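Side-chain contacts in ribonuclease (Nicotiana glutinosa, PDB 1IYB), which probably cleaves RNA as a member of the ribonuclease T2 family and holds guanosine-5'-monophosphate in a pocket that recognises guanine: residues G34-D39 with P81-P86; S60-D65 with H101-E106; N123-L128 with I177-D182. One frame throughout, in Å; residues are numbered along the deposited sequence.

In the fold
The three contacts illustrate how the chemistry of a contact follows its place in a fold. Interaction 3 is the buried one, aliphatic throughout, joining the turn between helices 111-124 and 127-133 to strand 172-182 of the main sheet. Interactions 1 and 2 are partly buried and smaller. Interaction 1 sets a proline of one loop against another loop that reads guanine; interaction 2 brings a loop to the end of helix 91-102, with polar and methyl groups mixed, while H101 holds the phosphate. Interactions 1 and 2 lie about 25 Å apart between centres, yet both touch the nucleotide. Segments 34-39 and 123-128 also touch, through L128 packing against S38 and D39.

Interaction 1 (G34-D39 with P81-P86); sequences GKPASD and PTLACP. With 5GP (guanosine-5'-monophosphate), chain C.
T82 and L83 meet the flat guanine of the bound nucleotide at its Hoogsteen atoms, while the L83 side chain turns to P36. T82 OG1 donates a hydrogen bond to N7 of the base at 2.8 Å, and the backbone N of L83 donates to O6, also at 2.8 Å, with an N-H...O angle of 146°. T82 holds OG1 opposite its own backbone N (chi1 177°), which turns the hydroxyl to the base, and A84 N adds a weak bond to that same OG1.

This loop, between helices 73-79 and 91-102, is thus one wall of the guanine site seen with guanosine-5'-monophosphate. L83 works in two directions: its N serves the base, while its side chain packs, with that of P81, on P36 of the loop before strand 41-48. P36 CG lies 4.0 Å from P81 CB and equally far from CD2 of L83, and the two proline rings cross at a slant. P31 and Y30 also touch the P36 ring, and L83 reaches as well to P18 and Y21 of helix 18-21. A disulfide from C85 to C29 and backbone hydrogen bonding between L83 and C29 tie the guanine-reading loop to the chain just ahead of G34-D39.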
ATOM      1  N   GLY A  34      29.478   1.176   9.081  1.00  6.80           N
ATOM      2  CA  GLY A  34      29.557   0.576  10.402  1.00  5.60           C
ATOM      3  C   GLY A  34      28.312   0.646  11.263  1.00  6.37           C
ATOM      4  O   GLY A  34      27.270   1.164  10.856  1.00  6.97           O
ATOM      5  N   LYS A  35      28.433   0.115  12.474  1.00  5.82           N
ATOM      6  CA  LYS A  35      27.330   0.092  13.429  1.00  7.06           C
ATOM      7  C   LYS A  35      26.838   1.498  13.751  1.00  7.91           C
ATOM      8  O   LYS A  35      27.613   2.350  14.181  1.00  8.28           O
ATOM      9  CB  LYS A  35      27.775  -0.587  14.726  1.00  8.44           C
ATOM     10  CG  LYS A  35      26.667  -0.738  15.755  1.00 11.19           C
ATOM     11  CD  LYS A  35      27.222  -1.214  17.091  1.00 13.14           C
ATOM     12  CE  LYS A  35      26.107  -1.432  18.103  1.00 15.81           C
ATOM     13  NZ  LYS A  35      26.649  -1.725  19.461  1.00 16.03           N
ATOM     14  N   PRO A  36      25.540   1.760  13.543  1.00  7.55           N
ATOM     15  CA  PRO A  36      25.001   3.091  13.840  1.00  8.48           C
ATOM     16  C   PRO A  36      25.081   3.370  15.339  1.00  9.92           C
ATOM     17  O   PRO A  36      25.230   2.445  16.141  1.00  9.57           O
ATOM     18  CB  PRO A  36      23.549   2.991  13.373  1.00  9.04           C
ATOM     19  CG  PRO A  36      23.600   1.942  12.295  1.00  7.71           C
ATOM     20  CD  PRO A  36      24.527   0.915  12.886  1.00  7.90           C
ATOM     21  N   ALA A  37      24.984   4.642  15.710  1.00 10.96           N
ATOM     22  CA  ALA A  37      25.011   5.019  17.117  1.00 12.79           C
ATOM     23  C   ALA A  37      23.809   4.371  17.795  1.00 13.69           C
ATOM     24  O   ALA A  37      22.778   4.153  17.157  1.00 11.65           O
ATOM     25  CB  ALA A  37      24.934   6.529  17.253  1.00 13.38           C
ATOM     26  N   SER A  38      23.939   4.060  19.082  1.00 13.19           N
ATOM     27  CA  SER A  38      22.847   3.440  19.823  1.00 14.27           C
ATOM     28  C   SER A  38      21.782   4.458  20.211  1.00 14.33           C
ATOM     29  O   SER A  38      21.568   4.737  21.392  1.00 16.04           O
ATOM     30  CB  SER A  38      23.379   2.742  21.079  1.00 16.20           C
ATOM     31  OG  SER A  38      24.183   1.629  20.732  1.00 20.17           O
ATOM     32  N   ASP A  39      21.119   5.009  19.201  1.00 12.00           N
ATOM     33  CA  ASP A  39      20.058   5.989  19.400  1.00 10.91           C
ATOM     34  C   ASP A  39      18.931   5.610  18.454  1.00  8.27           C
ATOM     35  O   ASP A  39      19.118   4.788  17.552  1.00  7.08           O
ATOM     36  CB  ASP A  39      20.529   7.399  19.030  1.00 15.37           C
ATOM     37  CG  ASP A  39      21.886   7.739  19.605  1.00 19.78           C
ATOM     38  OD1 ASP A  39      22.088   7.550  20.822  1.00 22.97           O
ATOM     39  OD2 ASP A  39      22.750   8.207  18.831  1.00 23.81           O
ATOM     40  N   PRO A  81      19.831   6.100   9.429  1.00  6.01           N
ATOM     41  CA  PRO A  81      20.507   4.925   8.872  1.00  5.96           C
ATOM     42  C   PRO A  81      19.581   3.818   8.393  1.00  6.79           C
ATOM     43  O   PRO A  81      18.452   3.681   8.873  1.00  8.06           O
ATOM     44  CB  PRO A  81      21.387   4.456  10.027  1.00  6.67           C
ATOM     45  CG  PRO A  81      20.548   4.794  11.226  1.00  6.93           C
ATOM     46  CD  PRO A  81      20.037   6.186  10.887  1.00  4.95           C
ATOM     47  N   THR A  82      20.071   3.036   7.438  1.00  7.76           N
ATOM     48  CA  THR A  82      19.324   1.898   6.927  1.00  6.83           C
ATOM     49  C   THR A  82      19.911   0.658   7.596  1.00  7.41           C
ATOM     50  O   THR A  82      21.130   0.554   7.774  1.00  8.41           O
ATOM     51  CB  THR A  82      19.444   1.749   5.393  1.00  6.92           C
ATOM     52  OG1 THR A  82      18.741   0.570   4.983  1.00  9.67           O
ATOM     53  CG2 THR A  82      20.905   1.630   4.965  1.00  7.93           C
ATOM     54  N   LEU A  83      19.042  -0.266   7.990  1.00  7.99           N
ATOM     55  CA  LEU A  83      19.478  -1.492   8.645  1.00  7.87           C
ATOM     56  C   LEU A  83      19.087  -2.723   7.831  1.00  8.52           C
ATOM     57  O   LEU A  83      19.119  -3.843   8.331  1.00  8.33           O
ATOM     58  CB  LEU A  83      18.881  -1.575  10.052  1.00  8.76           C
ATOM     59  CG  LEU A  83      19.387  -0.516  11.033  1.00 10.96           C
ATOM     60  CD1 LEU A  83      18.580  -0.572  12.322  1.00 12.18           C
ATOM     61  CD2 LEU A  83      20.866  -0.748  11.315  1.00 11.83           C
ATOM     62  N   ALA A  84      18.727  -2.508   6.570  1.00 10.04           N
ATOM     63  CA  ALA A  84      18.341  -3.607   5.690  1.00  9.97           C
ATOM     64  C   ALA A  84      19.574  -4.276   5.074  1.00 11.67           C
ATOM     65  O   ALA A  84      20.651  -3.685   5.014  1.00 11.87           O
ATOM     66  CB  ALA A  84      17.419  -3.091   4.589  1.00 12.39           C
ATOM     67  N   CYS A  85      19.412  -5.515   4.617  1.00 12.11           N
ATOM     68  CA  CYS A  85      20.515  -6.248   4.003  1.00 12.32           C
ATOM     69  C   CYS A  85      20.397  -6.271   2.483  1.00 12.08           C
ATOM     70  O   CYS A  85      19.295  -6.334   1.943  1.00 14.55           O
ATOM     71  CB  CYS A  85      20.550  -7.689   4.509  1.00 11.66           C
ATOM     72  SG  CYS A  85      21.069  -7.906   6.239  1.00 13.95           S
ATOM     73  N   PRO A  86      21.538  -6.228   1.772  1.00 11.92           N
ATOM     74  CA  PRO A  86      22.897  -6.158   2.320  1.00 11.95           C
ATOM     75  C   PRO A  86      23.234  -4.735   2.762  1.00 10.99           C
ATOM     76  O   PRO A  86      22.492  -3.802   2.462  1.00 12.76           O
ATOM     77  CB  PRO A  86      23.754  -6.623   1.149  1.00 12.70           C
ATOM     78  CG  PRO A  86      23.027  -6.051  -0.015  1.00 12.31           C
ATOM     79  CD  PRO A  86      21.576  -6.355   0.304  1.00 12.36           C
TER
HETATM   80  P   5GP C1295       7.186   2.297   5.267  1.00 17.27           P
HETATM   81  O1P 5GP C1295       5.843   2.324   4.681  1.00 22.43           O
HETATM   82  O2P 5GP C1295       7.829   3.670   5.293  1.00 17.29           O
HETATM   83  O3P 5GP C1295       7.145   1.670   6.704  1.00 15.46           O
HETATM   84  O5' 5GP C1295       8.220   1.324   4.452  1.00 23.32           O
HETATM   85  C5' 5GP C1295       9.566   1.018   4.972  1.00 23.26           C
HETATM   86  C4' 5GP C1295      10.406   0.084   4.068  1.00 23.80           C
HETATM   87  O4' 5GP C1295      11.779   0.679   4.010  1.00 22.23           O
HETATM   88  C3' 5GP C1295      10.677  -1.353   4.508  1.00 25.00           C
HETATM   89  O3' 5GP C1295       9.654  -2.268   4.146  1.00 27.95           O
HETATM   90  C2' 5GP C1295      12.005  -1.720   3.836  1.00 22.11           C
HETATM   91  O2' 5GP C1295      11.817  -2.241   2.503  1.00 25.46           O
HETATM   92  C1' 5GP C1295      12.760  -0.400   3.849  1.00 19.37           C
HETATM   93  N9  5GP C1295      13.920  -0.223   4.779  1.00 13.15           N
HETATM   94  C8  5GP C1295      15.253  -0.030   4.494  1.00 12.91           C
HETATM   95  N7  5GP C1295      16.027   0.200   5.534  1.00 10.16           N
HETATM   96  C5  5GP C1295      15.108   0.151   6.601  1.00 10.74           C
HETATM   97  C6  5GP C1295      15.353   0.330   8.003  1.00  9.86           C
HETATM   98  O6  5GP C1295      16.418   0.561   8.563  1.00  9.06           O
HETATM   99  N1  5GP C1295      14.150   0.203   8.765  1.00 11.19           N
HETATM  100  C2  5GP C1295      12.899  -0.060   8.209  1.00 13.01           C
HETATM  101  N2  5GP C1295      11.901  -0.140   9.113  1.00 11.66           N
HETATM  102  N3  5GP C1295      12.666  -0.226   6.893  1.00 12.50           N
HETATM  103  C4  5GP C1295      13.819  -0.108   6.149  1.00 12.57           C

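Interaction 2 (S60-D65 with H101-E106); sequences SNSPYD and HGTCAE. With 5GP (guanosine-5'-monophosphate), chain C.
T103 meets S62 where the loop 60-65 runs beside the end of helix 91-102. From its CB the threonine divides. The methyl CG2 lies beside the backbone N and reaches out to the carbonyl O of S62, 3.8 Å away, a van der Waals contact with an oxygen that accepts its hydrogen bond from W98 NE1. OG1 takes the position between backbone N and carbonyl carbon (chi1 58°), which folds it back onto the helix; there it bonds to the carbonyl O of E99, with a weak bond to C58 N besides. Each branch therefore has its own task: the methyl packs against the loop and the hydroxyl is spent on the backbone.

E106 comes to S62 from the other end of the turn. Its chain is extended beyond CG (chi2 -180°) and carries the carboxylate toward the serine, although the exact position of OE1 is doubtful. Between H101 and E106 the chain tightens into the 3-10 segment 103-104, C104 N bonding to H101 O and A105 N to G102 O, and the disulfide C104-C58 pins the bend to the chain just before the loop.

H101, at the other end of the segment, faces the ligand. The phosphorus lies in its ring plane at the edge; NE2 donates to O1P at 3.2 Å, and more weakly to O2P at 3.1 Å. W46 stacks on the ring. With an alanine here, both phosphate oxygens would probably lose this N-H donor and W46 its stacking partner. The H-E-W-E-K-H-G run of helix 91-102, to which H101 belongs, matches a signature sequence of ribonuclease T2 enzymes, and K100 and H96 join H101 in binding the nucleotide.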
ATOM      1  N   SER A  60       4.243   9.702  -9.257  1.00  8.92           N
ATOM      2  CA  SER A  60       5.248   8.964 -10.014  1.00  9.65           C
ATOM      3  C   SER A  60       6.199   9.862 -10.800  1.00 10.23           C
ATOM      4  O   SER A  60       7.253   9.411 -11.246  1.00 12.02           O
ATOM      5  CB  SER A  60       4.559   8.001 -10.981  1.00  8.78           C
ATOM      6  OG  SER A  60       3.793   8.719 -11.933  1.00  8.86           O
ATOM      7  N   ASN A  61       5.831  11.127 -10.974  1.00  9.28           N
ATOM      8  CA  ASN A  61       6.676  12.044 -11.724  1.00 10.46           C
ATOM      9  C   ASN A  61       7.537  12.935 -10.846  1.00 11.65           C
ATOM     10  O   ASN A  61       8.098  13.933 -11.302  1.00 12.49           O
ATOM     11  CB  ASN A  61       5.820  12.868 -12.682  1.00 11.17           C
ATOM     12  CG  ASN A  61       5.270  12.019 -13.808  1.00 11.18           C
ATOM     13  OD1 ASN A  61       6.031  11.372 -14.524  1.00 13.68           O
ATOM     14  ND2 ASN A  61       3.952  11.996 -13.957  1.00 11.95           N
ATOM     15  N   SER A  62       7.642  12.551  -9.577  1.00 11.79           N
ATOM     16  CA  SER A  62       8.468  13.270  -8.620  1.00 13.21           C
ATOM     17  C   SER A  62       9.414  12.260  -7.977  1.00 11.75           C
ATOM     18  O   SER A  62       9.343  11.998  -6.777  1.00 11.20           O
ATOM     19  CB  SER A  62       7.602  13.930  -7.551  1.00 14.38           C
ATOM     20  OG  SER A  62       8.406  14.544  -6.560  1.00 22.72           O
ATOM     21  N   PRO A  63      10.310  11.670  -8.776  1.00 10.38           N
ATOM     22  CA  PRO A  63      11.256  10.687  -8.244  1.00  9.60           C
ATOM     23  C   PRO A  63      12.279  11.302  -7.295  1.00  9.30           C
ATOM     24  O   PRO A  63      12.584  12.488  -7.380  1.00  9.60           O
ATOM     25  CB  PRO A  63      11.898  10.116  -9.506  1.00 10.58           C
ATOM     26  CG  PRO A  63      11.912  11.287 -10.418  1.00 11.17           C
ATOM     27  CD  PRO A  63      10.538  11.892 -10.216  1.00 10.68           C
ATOM     28  N   TYR A  64      12.791  10.483  -6.379  1.00  9.17           N
ATOM     29  CA  TYR A  64      13.799  10.935  -5.428  1.00  9.94           C
ATOM     30  C   TYR A  64      15.002  11.470  -6.205  1.00 10.85           C
ATOM     31  O   TYR A  64      15.440  10.855  -7.182  1.00 11.41           O
ATOM     32  CB  TYR A  64      14.228   9.764  -4.541  1.00  9.54           C
ATOM     33  CG  TYR A  64      15.364  10.069  -3.590  1.00  9.77           C
ATOM     34  CD1 TYR A  64      15.205  10.974  -2.539  1.00  9.24           C
ATOM     35  CD2 TYR A  64      16.598   9.435  -3.731  1.00 11.62           C
ATOM     36  CE1 TYR A  64      16.247  11.238  -1.650  1.00 10.52           C
ATOM     37  CE2 TYR A  64      17.646   9.691  -2.848  1.00 10.14           C
ATOM     38  CZ  TYR A  64      17.464  10.590  -1.812  1.00  9.74           C
ATOM     39  OH  TYR A  64      18.491  10.831  -0.926  1.00 11.64           O
ATOM     40  N   ASP A  65      15.521  12.614  -5.770  1.00 11.54           N
ATOM     41  CA  ASP A  65      16.675  13.253  -6.407  1.00 11.74           C
ATOM     42  C   ASP A  65      17.642  13.661  -5.296  1.00 11.39           C
ATOM     43  O   ASP A  65      17.530  14.752  -4.736  1.00 10.83           O
ATOM     44  CB  ASP A  65      16.218  14.490  -7.186  1.00 13.64           C
ATOM     45  CG  ASP A  65      17.353  15.170  -7.930  1.00 15.86           C
ATOM     46  OD1 ASP A  65      17.100  16.223  -8.558  1.00 16.84           O
ATOM     47  OD2 ASP A  65      18.491  14.656  -7.892  1.00 16.71           O
ATOM     48  N   HIS A 101       5.948   8.218   0.843  1.00  5.06           N
ATOM     49  CA  HIS A 101       5.325   9.175   1.755  1.00  5.10           C
ATOM     50  C   HIS A 101       5.502  10.661   1.422  1.00  4.54           C
ATOM     51  O   HIS A 101       4.535  11.427   1.429  1.00  5.82           O
ATOM     52  CB  HIS A 101       5.844   8.909   3.171  1.00  6.25           C
ATOM     53  CG  HIS A 101       5.489   7.553   3.707  1.00  5.54           C
ATOM     54  ND1 HIS A 101       4.200   7.202   4.046  1.00  7.07           N
ATOM     55  CD2 HIS A 101       6.257   6.470   3.979  1.00  8.45           C
ATOM     56  CE1 HIS A 101       4.189   5.962   4.507  1.00  7.38           C
ATOM     57  NE2 HIS A 101       5.425   5.496   4.477  1.00  8.58           N
ATOM     58  N   GLY A 102       6.738  11.074   1.160  1.00  4.70           N
ATOM     59  CA  GLY A 102       6.997  12.469   0.845  1.00  6.58           C
ATOM     60  C   GLY A 102       6.155  13.038  -0.283  1.00  6.61           C
ATOM     61  O   GLY A 102       5.658  14.161  -0.197  1.00  7.10           O
ATOM     62  N   THR A 103       5.997  12.271  -1.354  1.00  6.90           N
ATOM     63  CA  THR A 103       5.215  12.736  -2.491  1.00  6.44           C
ATOM     64  C   THR A 103       3.771  13.063  -2.111  1.00  7.17           C
ATOM     65  O   THR A 103       3.107  13.852  -2.787  1.00  8.70           O
ATOM     66  CB  THR A 103       5.196  11.685  -3.616  1.00  6.03           C
ATOM     67  OG1 THR A 103       4.661  10.456  -3.106  1.00  7.21           O
ATOM     68  CG2 THR A 103       6.608  11.452  -4.154  1.00  7.84           C
ATOM     69  N   CYS A 104       3.285  12.460  -1.031  1.00  6.03           N
ATOM     70  CA  CYS A 104       1.916  12.701  -0.596  1.00  7.38           C
ATOM     71  C   CYS A 104       1.763  14.005   0.182  1.00  7.51           C
ATOM     72  O   CYS A 104       0.660  14.352   0.609  1.00  9.75           O
ATOM     73  CB  CYS A 104       1.412  11.514   0.232  1.00  7.96           C
ATOM     74  SG  CYS A 104       1.384   9.944  -0.706  1.00  8.06           S
ATOM     75  N   ALA A 105       2.865  14.731   0.351  1.00  7.37           N
ATOM     76  CA  ALA A 105       2.844  16.011   1.053  1.00  8.45           C
ATOM     77  C   ALA A 105       3.597  17.053   0.228  1.00  9.29           C
ATOM     78  O   ALA A 105       4.055  18.061   0.761  1.00  7.71           O
ATOM     79  CB  ALA A 105       3.485  15.874   2.433  1.00  9.64           C
ATOM     80  N   GLU A 106       3.711  16.791  -1.074  1.00  9.98           N
ATOM     81  CA  GLU A 106       4.403  17.672  -2.019  1.00 13.67           C
ATOM     82  C   GLU A 106       3.958  19.127  -1.987  1.00 13.63           C
ATOM     83  O   GLU A 106       4.739  20.025  -2.300  1.00 14.76           O
ATOM     84  CB  GLU A 106       4.208  17.168  -3.452  1.00 15.77           C
ATOM     85  CG  GLU A 106       5.102  16.039  -3.864  1.00 19.85           C
ATOM     86  CD  GLU A 106       4.845  15.608  -5.297  1.00 17.57           C
ATOM     87  OE1 GLU A 106       5.652  14.827  -5.826  1.00 22.91           O
ATOM     88  OE2 GLU A 106       3.832  16.039  -5.891  1.00 19.79           O
TER
HETATM   89  P   5GP C1295       7.186   2.297   5.267  1.00 17.27           P
HETATM   90  O1P 5GP C1295       5.843   2.324   4.681  1.00 22.43           O
HETATM   91  O2P 5GP C1295       7.829   3.670   5.293  1.00 17.29           O
HETATM   92  O3P 5GP C1295       7.145   1.670   6.704  1.00 15.46           O
HETATM   93  O5' 5GP C1295       8.220   1.324   4.452  1.00 23.32           O
HETATM   94  C5' 5GP C1295       9.566   1.018   4.972  1.00 23.26           C
HETATM   95  C4' 5GP C1295      10.406   0.084   4.068  1.00 23.80           C
HETATM   96  O4' 5GP C1295      11.779   0.679   4.010  1.00 22.23           O
HETATM   97  C3' 5GP C1295      10.677  -1.353   4.508  1.00 25.00           C
HETATM   98  O3' 5GP C1295       9.654  -2.268   4.146  1.00 27.95           O
HETATM   99  C2' 5GP C1295      12.005  -1.720   3.836  1.00 22.11           C
HETATM  100  O2' 5GP C1295      11.817  -2.241   2.503  1.00 25.46           O
HETATM  101  C1' 5GP C1295      12.760  -0.400   3.849  1.00 19.37           C
HETATM  102  N9  5GP C1295      13.920  -0.223   4.779  1.00 13.15           N
HETATM  103  C8  5GP C1295      15.253  -0.030   4.494  1.00 12.91           C
HETATM  104  N7  5GP C1295      16.027   0.200   5.534  1.00 10.16           N
HETATM  105  C5  5GP C1295      15.108   0.151   6.601  1.00 10.74           C
HETATM  106  C6  5GP C1295      15.353   0.330   8.003  1.00  9.86           C
HETATM  107  O6  5GP C1295      16.418   0.561   8.563  1.00  9.06           O
HETATM  108  N1  5GP C1295      14.150   0.203   8.765  1.00 11.19           N
HETATM  109  C2  5GP C1295      12.899  -0.060   8.209  1.00 13.01           C
HETATM  110  N2  5GP C1295      11.901  -0.140   9.113  1.00 11.66           N
HETATM  111  N3  5GP C1295      12.666  -0.226   6.893  1.00 12.50           N
HETATM  112  C4  5GP C1295      13.819  -0.108   6.149  1.00 12.57           C

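Interaction 3 (N123-L128 with I177-D182); sequences NQINLL and IYICVD
I125, the first residue to leave helical backbone angles after helix 111-124, turns its side chain onto I179 of the strand. The chain of I125 is stretched out (chi2 171°), which carries CD1 to the methyl CG2 of I179 at 3.8 Å; I179 CG1 lies 4.2 Å from I125 CD1. The two side chains slide past one another in opposite directions, the CD1 end of I125 lying against CG2 and the CG1 branch of I179. The carbonyl O of I125 takes a hydrogen bond from Q15 NE2, so the polar atom of this buried residue is served by strand 10-16.

N126 follows as the N-cap of helix 127-133, its OD1 bonded to E129 N. Two helices therefore meet in a short turn that lies over the antiparallel sheet, an alpha-plus-beta layering in which strand 172-182 runs between strands 10-16 and 161-166. Residues I177 and I179 face the helices, whereas Y178 points away from them and sets its ring edge-to-face with Y12.

L127, in the first turn of the new helix, reaches toward I177 as I177 reaches toward it. L127 CD1 lies 3.8 Å from I177 CB and also touches I177 CD1. The second methyl, L127 CD2, is 4.1 Å from I177 CG2, so both leucine methyls engage the isoleucine. I152 of helix 145-156 touches both L127 and I177, and I156 of that helix touches I179.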
ATOM      1  N   ASN A 123      16.060  16.088  15.912  1.00  7.87           N
ATOM      2  CA  ASN A 123      16.860  16.815  16.893  1.00  7.49           C
ATOM      3  C   ASN A 123      15.974  17.356  18.011  1.00  8.85           C
ATOM      4  O   ASN A 123      16.403  17.456  19.158  1.00  9.18           O
ATOM      5  CB  ASN A 123      17.602  17.962  16.207  1.00  8.15           C
ATOM      6  CG  ASN A 123      18.442  18.777  17.172  1.00  8.61           C
ATOM      7  OD1 ASN A 123      19.402  18.276  17.759  1.00 11.56           O
ATOM      8  ND2 ASN A 123      18.084  20.045  17.338  1.00  9.69           N
ATOM      9  N   GLN A 124      14.737  17.698  17.665  1.00  9.47           N
ATOM     10  CA  GLN A 124      13.759  18.232  18.612  1.00 12.26           C
ATOM     11  C   GLN A 124      13.254  17.163  19.580  1.00 12.47           C
ATOM     12  O   GLN A 124      12.967  17.446  20.744  1.00 13.26           O
ATOM     13  CB  GLN A 124      12.566  18.801  17.835  1.00 14.04           C
ATOM     14  CG  GLN A 124      11.454  19.410  18.686  1.00 19.04           C
ATOM     15  CD  GLN A 124      10.153  19.585  17.910  1.00 21.81           C
ATOM     16  OE1 GLN A 124      10.159  19.871  16.711  1.00 23.28           O
ATOM     17  NE2 GLN A 124       9.029  19.425  18.601  1.00 21.65           N
ATOM     18  N   ILE A 125      13.161  15.933  19.088  1.00 10.92           N
ATOM     19  CA  ILE A 125      12.650  14.822  19.880  1.00 10.55           C
ATOM     20  C   ILE A 125      13.676  13.703  20.044  1.00 10.80           C
ATOM     21  O   ILE A 125      13.644  12.706  19.317  1.00  9.71           O
ATOM     22  CB  ILE A 125      11.380  14.257  19.216  1.00 10.32           C
ATOM     23  CG1 ILE A 125      10.402  15.404  18.943  1.00 12.25           C
ATOM     24  CG2 ILE A 125      10.740  13.202  20.105  1.00 12.70           C
ATOM     25  CD1 ILE A 125       9.220  15.018  18.098  1.00 13.82           C
ATOM     26  N   ASN A 126      14.588  13.876  20.998  1.00 10.10           N
ATOM     27  CA  ASN A 126      15.620  12.875  21.265  1.00  9.94           C
ATOM     28  C   ASN A 126      15.018  11.861  22.229  1.00  9.45           C
ATOM     29  O   ASN A 126      15.039  12.052  23.448  1.00  9.10           O
ATOM     30  CB  ASN A 126      16.844  13.529  21.903  1.00 11.22           C
ATOM     31  CG  ASN A 126      18.040  12.595  21.960  1.00 14.26           C
ATOM     32  OD1 ASN A 126      17.901  11.408  22.243  1.00 13.59           O
ATOM     33  ND2 ASN A 126      19.227  13.136  21.702  1.00 17.41           N
ATOM     34  N   LEU A 127      14.482  10.783  21.675  1.00  8.36           N
ATOM     35  CA  LEU A 127      13.830   9.752  22.467  1.00  8.95           C
ATOM     36  C   LEU A 127      14.732   9.020  23.448  1.00  9.94           C
ATOM     37  O   LEU A 127      14.320   8.734  24.569  1.00 10.17           O
ATOM     38  CB  LEU A 127      13.151   8.751  21.538  1.00  7.91           C
ATOM     39  CG  LEU A 127      12.031   9.364  20.698  1.00  7.48           C
ATOM     40  CD1 LEU A 127      11.599   8.376  19.626  1.00  7.97           C
ATOM     41  CD2 LEU A 127      10.862   9.743  21.598  1.00  8.18           C
ATOM     42  N   LEU A 128      15.957   8.710  23.039  1.00 10.14           N
ATOM     43  CA  LEU A 128      16.864   8.010  23.938  1.00  9.55           C
ATOM     44  C   LEU A 128      17.115   8.853  25.182  1.00  9.40           C
ATOM     45  O   LEU A 128      17.044   8.351  26.302  1.00  9.20           O
ATOM     46  CB  LEU A 128      18.194   7.706  23.248  1.00 11.73           C
ATOM     47  CG  LEU A 128      19.215   6.968  24.125  1.00 13.97           C
ATOM     48  CD1 LEU A 128      18.706   5.572  24.438  1.00 15.66           C
ATOM     49  CD2 LEU A 128      20.557   6.899  23.413  1.00 16.50           C
ATOM     50  N   ILE A 177       8.332   4.550  17.716  1.00  5.91           N
ATOM     51  CA  ILE A 177       7.604   5.571  18.453  1.00  5.72           C
ATOM     52  C   ILE A 177       7.093   6.615  17.469  1.00  5.99           C
ATOM     53  O   ILE A 177       7.853   7.133  16.648  1.00  6.26           O
ATOM     54  CB  ILE A 177       8.506   6.216  19.524  1.00  6.01           C
ATOM     55  CG1 ILE A 177       8.841   5.163  20.586  1.00  6.97           C
ATOM     56  CG2 ILE A 177       7.813   7.426  20.159  1.00  4.90           C
ATOM     57  CD1 ILE A 177       9.702   5.668  21.721  1.00  8.29           C
ATOM     58  N   TYR A 178       5.794   6.894  17.557  1.00  6.23           N
ATOM     59  CA  TYR A 178       5.105   7.841  16.681  1.00  7.82           C
ATOM     60  C   TYR A 178       4.747   9.146  17.391  1.00  8.34           C
ATOM     61  O   TYR A 178       4.198   9.132  18.494  1.00  8.87           O
ATOM     62  CB  TYR A 178       3.799   7.218  16.165  1.00  9.03           C
ATOM     63  CG  TYR A 178       3.927   5.987  15.290  1.00 10.68           C
ATOM     64  CD1 TYR A 178       4.638   4.861  15.714  1.00 11.63           C
ATOM     65  CD2 TYR A 178       3.278   5.926  14.058  1.00 13.09           C
ATOM     66  CE1 TYR A 178       4.695   3.706  14.928  1.00 13.42           C
ATOM     67  CE2 TYR A 178       3.326   4.779  13.267  1.00 12.75           C
ATOM     68  CZ  TYR A 178       4.034   3.676  13.706  1.00 12.80           C
ATOM     69  OH  TYR A 178       4.072   2.543  12.924  1.00 15.31           O
ATOM     70  N   ILE A 179       5.039  10.268  16.743  1.00  7.81           N
ATOM     71  CA  ILE A 179       4.718  11.593  17.277  1.00  9.19           C
ATOM     72  C   ILE A 179       3.963  12.304  16.157  1.00  8.50           C
ATOM     73  O   ILE A 179       4.392  12.266  15.008  1.00  9.02           O
ATOM     74  CB  ILE A 179       5.993  12.398  17.612  1.00 10.47           C
ATOM     75  CG1 ILE A 179       6.826  11.644  18.653  1.00 15.66           C
ATOM     76  CG2 ILE A 179       5.618  13.785  18.118  1.00 12.90           C
ATOM     77  CD1 ILE A 179       6.104  11.398  19.949  1.00 16.13           C
ATOM     78  N   CYS A 180       2.843  12.949  16.474  1.00  8.29           N
ATOM     79  CA  CYS A 180       2.074  13.618  15.429  1.00  8.19           C
ATOM     80  C   CYS A 180       2.414  15.085  15.173  1.00  7.13           C
ATOM     81  O   CYS A 180       2.722  15.843  16.095  1.00  8.08           O
ATOM     82  CB  CYS A 180       0.572  13.437  15.700  1.00  8.23           C
ATOM     83  SG  CYS A 180       0.091  11.704  15.421  1.00 11.44           S
ATOM     84  N   VAL A 181       2.379  15.460  13.894  1.00  6.59           N
ATOM     85  CA  VAL A 181       2.668  16.819  13.440  1.00  7.85           C
ATOM     86  C   VAL A 181       1.465  17.296  12.628  1.00  8.87           C
ATOM     87  O   VAL A 181       0.878  16.521  11.876  1.00  8.02           O
ATOM     88  CB  VAL A 181       3.924  16.848  12.536  1.00  7.90           C
ATOM     89  CG1 VAL A 181       4.262  18.279  12.144  1.00  9.01           C
ATOM     90  CG2 VAL A 181       5.095  16.198  13.253  1.00  9.06           C
ATOM     91  N   ASP A 182       1.095  18.565  12.770  1.00  9.94           N
ATOM     92  CA  ASP A 182      -0.061  19.080  12.040  1.00 10.34           C
ATOM     93  C   ASP A 182       0.146  19.064  10.525  1.00 11.40           C
ATOM     94  O   ASP A 182       1.278  19.051  10.039  1.00 10.66           O
ATOM     95  CB  ASP A 182      -0.399  20.498  12.505  1.00 14.11           C
ATOM     96  CG  ASP A 182       0.361  21.553  11.744  1.00 18.13           C
ATOM     97  OD1 ASP A 182       1.605  21.575  11.833  1.00 18.31           O
ATOM     98  OD2 ASP A 182      -0.296  22.361  11.050  1.00 23.03           O
TER